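Local coordinates for protein transcription factor MBP1 (Magnaporthe oryzae, PDB 4UX5) that binds DNA through its winged helix-turn-helix domain, the part in this model, and probably activates transcription by RNA polymerase II, at residues D44-A49 against W90-A95. Residues are numbered along the deposited sequence; the frame is centred on the assembly and turned at random.
Sequences DDWINA and WIPLEA
Ile47 and Ile91 face each other as an antiparallel hydrogen-bonded pair: Ile47 N donates a hydrogen bond to Ile91 O at 2.8 Å and Ile91 N donates one to Ile47 O at 3.0 Å. Both bonds are nearly straight. On the Trp90 side the packing is tight: Asn48 CB sits over the six-membered ring of Trp90, 3.9 Å from its centroid, while Trp46 O meets the ring edge near its plane. The Asn48 amide is turned 49° from the indole; ND2 donates to Gln87 O and Trp90 NE1 to Tyr86 O, so both buried donors are satisfied. On the face that carries Ile47 and Ile91, Ile91 CD1 reaches Ala49 CB at 3.8 Å. Trp46 lays its indole along the Ile91-Pro92 backbone, Pro92 CA 3.7 Å from the five-membered ring centroid. Asp45 and Leu93 form the solvent side: a water donates to Asp44 O and accepts from Leu93 N, yet Asp45 O still lies 3.2 Å from Leu93 CB. Asn48 OD1 caps helix 49-55 through His51 N, and Pro92 is the N-cap of helix 93-102. The pairing thus joins strands 47-48 and 88-91 just before these helices, within the KilA-N (APSES-type) winged helix-turn-helix domain.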
ATOM      1  N   ASP A  44      -4.096  -2.363 -19.844  1.00 41.51           N
ATOM      2  CA  ASP A  44      -4.787  -3.617 -19.555  1.00 42.52           C
ATOM      3  C   ASP A  44      -6.279  -3.430 -19.294  1.00 42.37           C
ATOM      4  O   ASP A  44      -6.974  -4.383 -18.935  1.00 43.07           O
ATOM      5  CB  ASP A  44      -4.141  -4.316 -18.354  1.00 44.09           C
ATOM      6  CG  ASP A  44      -4.036  -3.414 -17.138  1.00 44.88           C
ATOM      7  OD1 ASP A  44      -4.583  -2.291 -17.171  1.00 40.33           O
ATOM      8  OD2 ASP A  44      -3.408  -3.834 -16.140  1.00 47.61           O
ATOM      9  N   ASP A  45      -6.757  -2.202 -19.470  1.00 37.20           N
ATOM     10  CA  ASP A  45      -8.164  -1.865 -19.259  1.00 46.05           C
ATOM     11  C   ASP A  45      -8.655  -2.153 -17.843  1.00 36.25           C
ATOM     12  O   ASP A  45      -9.855  -2.258 -17.611  1.00 38.18           O
ATOM     13  CB  ASP A  45      -9.052  -2.604 -20.262  1.00 47.64           C
ATOM     14  CG  ASP A  45      -9.104  -1.916 -21.608  1.00 48.65           C
ATOM     15  OD1 ASP A  45      -8.748  -0.720 -21.678  1.00 46.57           O
ATOM     16  OD2 ASP A  45      -9.514  -2.568 -22.592  1.00 51.16           O
ATOM     17  N   TRP A  46      -7.733  -2.280 -16.896  1.00 39.09           N
ATOM     18  CA  TRP A  46      -8.136  -2.405 -15.505  1.00 38.24           C
ATOM     19  C   TRP A  46      -8.701  -1.074 -15.030  1.00 38.03           C
ATOM     20  O   TRP A  46      -8.248  -0.011 -15.454  1.00 39.50           O
ATOM     21  CB  TRP A  46      -6.968  -2.842 -14.625  1.00 33.14           C
ATOM     22  CG  TRP A  46      -6.690  -4.312 -14.682  1.00 35.24           C
ATOM     23  CD1 TRP A  46      -6.875  -5.146 -15.747  1.00 37.35           C
ATOM     24  CD2 TRP A  46      -6.194  -5.127 -13.615  1.00 42.28           C
ATOM     25  NE1 TRP A  46      -6.514  -6.429 -15.410  1.00 45.21           N
ATOM     26  CE2 TRP A  46      -6.091  -6.444 -14.106  1.00 43.04           C
ATOM     27  CE3 TRP A  46      -5.820  -4.871 -12.293  1.00 41.63           C
ATOM     28  CZ2 TRP A  46      -5.632  -7.499 -13.322  1.00 40.37           C
ATOM     29  CZ3 TRP A  46      -5.364  -5.918 -11.517  1.00 42.89           C
ATOM     30  CH2 TRP A  46      -5.275  -7.216 -12.033  1.00 39.70           C
ATOM     31  N   ILE A  47      -9.697  -1.138 -14.153  1.00 36.57           N
ATOM     32  CA  ILE A  47     -10.420   0.056 -13.738  1.00 33.15           C
ATOM     33  C   ILE A  47     -10.363   0.228 -12.220  1.00 30.63           C
ATOM     34  O   ILE A  47     -10.230  -0.747 -11.480  1.00 31.48           O
ATOM     35  CB  ILE A  47     -11.891   0.003 -14.225  1.00 36.74           C
ATOM     36  CG1 ILE A  47     -12.546   1.383 -14.141  1.00 33.03           C
ATOM     37  CG2 ILE A  47     -12.681  -1.050 -13.455  1.00 37.28           C
ATOM     38  CD1 ILE A  47     -13.777   1.523 -15.004  1.00 39.08           C
ATOM     39  N   ASN A  48     -10.442   1.475 -11.766  1.00 35.31           N
ATOM     40  CA  ASN A  48     -10.347   1.793 -10.344  1.00 32.94           C
ATOM     41  C   ASN A  48     -11.664   1.527  -9.615  1.00 33.55           C
ATOM     42  O   ASN A  48     -12.625   2.283  -9.756  1.00 30.58           O
ATOM     43  CB  ASN A  48      -9.924   3.253 -10.163  1.00 29.72           C
ATOM     44  CG  ASN A  48      -9.400   3.547  -8.768  1.00 34.62           C
ATOM     45  OD1 ASN A  48      -9.962   3.101  -7.771  1.00 36.70           O
ATOM     46  ND2 ASN A  48      -8.309   4.302  -8.695  1.00 32.94           N
ATOM     47  N   ALA A  49     -11.697   0.452  -8.832  1.00 31.59           N
ATOM     48  CA  ALA A  49     -12.906   0.056  -8.116  1.00 33.73           C
ATOM     49  C   ALA A  49     -13.253   1.043  -7.007  1.00 33.41           C
ATOM     50  O   ALA A  49     -14.414   1.174  -6.623  1.00 35.05           O
ATOM     51  CB  ALA A  49     -12.748  -1.343  -7.543  1.00 39.33           C
ATOM     52  N   TRP A  90      -7.510  -1.580  -7.917  1.00 31.30           N
ATOM     53  CA  TRP A  90      -7.727  -1.785  -9.344  1.00 32.29           C
ATOM     54  C   TRP A  90      -8.091  -3.230  -9.678  1.00 37.50           C
ATOM     55  O   TRP A  90      -7.506  -4.172  -9.141  1.00 40.51           O
ATOM     56  CB  TRP A  90      -6.487  -1.360 -10.127  1.00 30.99           C
ATOM     57  CG  TRP A  90      -6.237   0.117 -10.073  1.00 29.88           C
ATOM     58  CD1 TRP A  90      -5.727   0.823  -9.025  1.00 29.95           C
ATOM     59  CD2 TRP A  90      -6.488   1.067 -11.115  1.00 24.14           C
ATOM     60  NE1 TRP A  90      -5.645   2.156  -9.348  1.00 28.11           N
ATOM     61  CE2 TRP A  90      -6.104   2.331 -10.627  1.00 24.27           C
ATOM     62  CE3 TRP A  90      -6.998   0.972 -12.413  1.00 23.89           C
ATOM     63  CZ2 TRP A  90      -6.215   3.492 -11.390  1.00 24.30           C
ATOM     64  CZ3 TRP A  90      -7.106   2.125 -13.171  1.00 26.92           C
ATOM     65  CH2 TRP A  90      -6.715   3.369 -12.656  1.00 28.97           C
ATOM     66  N   ILE A  91      -9.067  -3.389 -10.569  1.00 35.60           N
ATOM     67  CA  ILE A  91      -9.554  -4.703 -10.982  1.00 37.56           C
ATOM     68  C   ILE A  91      -9.777  -4.734 -12.495  1.00 38.04           C
ATOM     69  O   ILE A  91      -9.930  -3.683 -13.117  1.00 36.47           O
ATOM     70  CB  ILE A  91     -10.869  -5.072 -10.257  1.00 36.69           C
ATOM     71  CG1 ILE A  91     -11.945  -4.013 -10.511  1.00 37.05           C
ATOM     72  CG2 ILE A  91     -10.631  -5.252  -8.769  1.00 35.40           C
ATOM     73  CD1 ILE A  91     -13.257  -4.303  -9.810  1.00 37.76           C
ATOM     74  N   PRO A  92      -9.783  -5.938 -13.096  1.00 39.60           N
ATOM     75  CA  PRO A  92     -10.079  -6.066 -14.529  1.00 40.28           C
ATOM     76  C   PRO A  92     -11.428  -5.454 -14.907  1.00 36.64           C
ATOM     77  O   PRO A  92     -12.319  -5.355 -14.063  1.00 33.50           O
ATOM     78  CB  PRO A  92     -10.078  -7.585 -14.760  1.00 43.60           C
ATOM     79  CG  PRO A  92     -10.137  -8.197 -13.389  1.00 46.05           C
ATOM     80  CD  PRO A  92      -9.434  -7.236 -12.498  1.00 44.11           C
ATOM     81  N   LEU A  93     -11.562  -5.054 -16.168  1.00 41.48           N
ATOM     82  CA  LEU A  93     -12.710  -4.273 -16.623  1.00 40.65           C
ATOM     83  C   LEU A  93     -14.045  -4.993 -16.441  1.00 38.52           C
ATOM     84  O   LEU A  93     -15.036  -4.376 -16.053  1.00 37.42           O
ATOM     85  CB  LEU A  93     -12.533  -3.884 -18.092  1.00 36.41           C
ATOM     86  CG  LEU A  93     -13.578  -2.921 -18.656  1.00 37.56           C
ATOM     87  CD1 LEU A  93     -13.630  -1.646 -17.832  1.00 32.38           C
ATOM     88  CD2 LEU A  93     -13.293  -2.602 -20.116  1.00 38.75           C
ATOM     89  N   GLU A  94     -14.069  -6.293 -16.723  1.00 41.46           N
ATOM     90  CA  GLU A  94     -15.299  -7.070 -16.600  1.00 54.74           C
ATOM     91  C   GLU A  94     -15.722  -7.198 -15.139  1.00 53.94           C
ATOM     92  O   GLU A  94     -16.911  -7.285 -14.832  1.00 53.33           O
ATOM     93  CB  GLU A  94     -15.135  -8.459 -17.227  1.00 59.68           C
ATOM     94  CG  GLU A  94     -14.149  -9.376 -16.515  1.00 63.70           C
ATOM     95  CD  GLU A  94     -12.726  -9.218 -17.013  1.00 66.37           C
ATOM     96  OE1 GLU A  94     -12.440  -8.220 -17.710  1.00 64.65           O
ATOM     97  OE2 GLU A  94     -11.893 -10.101 -16.714  1.00 69.78           O
ATOM     98  N   ALA A  95     -14.741  -7.208 -14.242  1.00 43.00           N
ATOM     99  CA  ALA A  95     -15.015  -7.237 -12.815  1.00 43.28           C
ATOM    100  C   ALA A  95     -15.525  -5.873 -12.372  1.00 40.57           C
ATOM    101  O   ALA A  95     -16.360  -5.770 -11.476  1.00 41.31           O
ATOM    102  CB  ALA A  95     -13.772  -7.624 -12.034  1.00 43.87           C
TER
HETATM  103  O   HOH W   1      -9.247  -5.557 -17.982  1.00 32.16           O